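Local coordinates for protein aminoglycoside phosphotransferase (Alicyclobacillus acidocaldarius subsp. acidocaldarius, PDB 4PDY) that probably transfers phosphate groups to small-molecule substrates, as a member of the aminoglycoside phosphotransferase family with its protein-kinase-like fold, at residues Asp195-Ser199 and Ala297-Pro302. Residues are numbered along the deposited sequence; the frame is centred on the assembly and turned at random.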
loop_
_atom_site.group_PDB
_atom_site.type_symbol
_atom_site.label_atom_id
_atom_site.label_comp_id
_atom_site.label_asym_id
_atom_site.label_seq_id
_atom_site.Cartn_x
_atom_site.Cartn_y
_atom_site.Cartn_z
ATOM N N ASP A 195 -10.655 11.862 16.937
ATOM C CA ASP A 195 -9.880 10.777 16.366
ATOM C C ASP A 195 -8.411 11.151 16.136
ATOM O O ASP A 195 -7.511 10.358 16.410
ATOM C CB ASP A 195 -10.483 10.343 15.026
ATOM C CG ASP A 195 -11.711 9.449 15.155
ATOM O OD1 ASP A 195 -11.997 8.928 16.249
ATOM O OD2 ASP A 195 -12.383 9.252 14.107
ATOM N N ALA A 196 -8.160 12.348 15.598
ATOM C CA ALA A 196 -6.786 12.792 15.386
ATOM C C ALA A 196 -6.029 12.870 16.719
ATOM O O ALA A 196 -4.883 12.434 16.799
ATOM C CB ALA A 196 -6.747 14.140 14.687
ATOM N N ALA A 197 -6.667 13.440 17.748
ATOM C CA ALA A 197 -6.043 13.546 19.065
ATOM C C ALA A 197 -5.737 12.178 19.658
ATOM O O ALA A 197 -4.659 11.974 20.213
ATOM C CB ALA A 197 -6.921 14.369 19.995
ATOM N N GLU A 198 -6.666 11.223 19.510
ATOM C CA GLU A 198 -6.455 9.874 20.045
ATOM C C GLU A 198 -5.324 9.183 19.307
ATOM O O GLU A 198 -4.519 8.490 19.914
ATOM C CB GLU A 198 -7.736 9.037 19.979
ATOM C CG GLU A 198 -8.821 9.523 20.935
ATOM C CD GLU A 198 -10.124 8.748 20.832
ATOM O OE1 GLU A 198 -10.164 7.761 20.095
ATOM O OE2 GLU A 198 -11.111 9.111 21.509
ATOM N N SER A 199 -5.258 9.398 17.990
ATOM C CA SER A 199 -4.175 8.819 17.197
ATOM C C SER A 199 -2.797 9.352 17.599
ATOM O O SER A 199 -1.870 8.581 17.855
ATOM C CB SER A 199 -4.423 9.079 15.705
ATOM O OG SER A 199 -3.279 8.750 14.931
ATOM N N ALA A 297 -2.916 3.227 16.210
ATOM C CA ALA A 297 -2.560 4.636 16.059
ATOM C C ALA A 297 -2.788 5.104 14.622
ATOM O O ALA A 297 -3.355 6.180 14.353
ATOM C CB ALA A 297 -1.103 4.870 16.441
ATOM N N ILE A 298 -2.367 4.257 13.687
ATOM C CA ILE A 298 -2.506 4.594 12.288
ATOM C C ILE A 298 -3.991 4.581 11.884
ATOM O O ILE A 298 -4.473 5.534 11.278
ATOM C CB ILE A 298 -1.683 3.630 11.407
ATOM C CG1 ILE A 298 -0.189 3.814 11.641
ATOM C CG2 ILE A 298 -1.973 3.855 9.923
ATOM C CD1 ILE A 298 0.640 2.617 11.260
ATOM N N LEU A 299 -4.703 3.491 12.184
ATOM C CA LEU A 299 -6.115 3.403 11.818
ATOM C C LEU A 299 -7.030 4.432 12.449
ATOM O O LEU A 299 -8.005 4.864 11.837
ATOM C CB LEU A 299 -6.693 2.062 12.174
ATOM C CG LEU A 299 -6.190 0.874 11.420
ATOM C CD1 LEU A 299 -6.905 -0.369 11.912
ATOM C CD2 LEU A 299 -6.432 1.091 9.934
ATOM N N ARG A 300 -6.708 4.848 13.676
ATOM C CA ARG A 300 -7.551 5.802 14.361
ATOM C C ARG A 300 -7.514 7.168 13.685
ATOM O O ARG A 300 -8.488 7.918 13.740
ATOM C CB ARG A 300 -7.086 5.930 15.824
ATOM C CG ARG A 300 -7.752 7.011 16.672
ATOM C CD ARG A 300 -9.251 6.885 16.795
ATOM N NE ARG A 300 -9.638 5.763 17.629
ATOM C CZ ARG A 300 -10.898 5.434 17.911
ATOM N NH1 ARG A 300 -11.128 4.406 18.717
ATOM N NH2 ARG A 300 -11.919 6.140 17.417
ATOM N N PHE A 301 -6.388 7.510 13.070
ATOM C CA PHE A 301 -6.281 8.828 12.434
ATOM C C PHE A 301 -7.305 8.933 11.295
ATOM O O PHE A 301 -7.430 7.971 10.524
ATOM C CB PHE A 301 -4.910 9.066 11.830
ATOM C CG PHE A 301 -4.687 10.492 11.480
ATOM C CD1 PHE A 301 -4.179 11.391 12.427
ATOM C CD2 PHE A 301 -5.040 10.960 10.222
ATOM C CE1 PHE A 301 -4.010 12.716 12.104
ATOM C CE2 PHE A 301 -4.877 12.291 9.898
ATOM C CZ PHE A 301 -4.360 13.174 10.835
ATOM N N PRO A 302 -8.009 10.065 11.167
ATOM C CA PRO A 302 -8.986 10.252 10.080
ATOM C C PRO A 302 -8.307 10.589 8.737
ATOM O O PRO A 302 -8.382 11.705 8.224
ATOM C CB PRO A 302 -9.874 11.383 10.603
ATOM C CG PRO A 302 -8.938 12.226 11.412
ATOM C CD PRO A 302 -7.963 11.255 12.054
#
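The Arg300 guanidinium is met by two acids in different ways. Glu198 OE1 rests over the centre of one face, 3.2 Å from Arg300 NE, so the pair is held by charge and not by a directed hydrogen bond. At the edge, Arg300 NH2 donates in its own plane to Asp195 OD1 (3.0 Å, 153°), reaching that oxygen from above the carboxylate. Arginine suits the place because its chain is long: with CG anti to the backbone N (chi1 173°), CG lies against the helix backbone, 3.4 Å from Asp195 O, and bends at chi2 and chi3 then bring the guanidinium round to the two acids. Asp195 has a further salt bridge from its OD2 to Arg335, and Gln336 bonds to both Asp195 OD1 and Arg300 NH2, tying the network to helix 319-347. The second flat group, the Phe301 ring, carries Pro302 CD over one face toward the rim and has Ser199 OG at its edge; Ala196 CB approaches obliquely, 4.0 Å from Phe301 CE1. This joins helix 189-203 to the end of helix 289-300 within the helical part of a kinase-like fold. A lysine in place of this arginine would probably leave Glu198 without a flat cation beneath it and Asp195 and Gln336 without the N-H groups of NH2. Ala196 is small enough to admit the Pro302 ring, with Ala196 CB and Pro302 CD 4.1 Å apart. Ser199, its OG anti to the backbone N, donates to Ala297 O at 2.6 Å, giving that carbonyl near the helix end a buried partner.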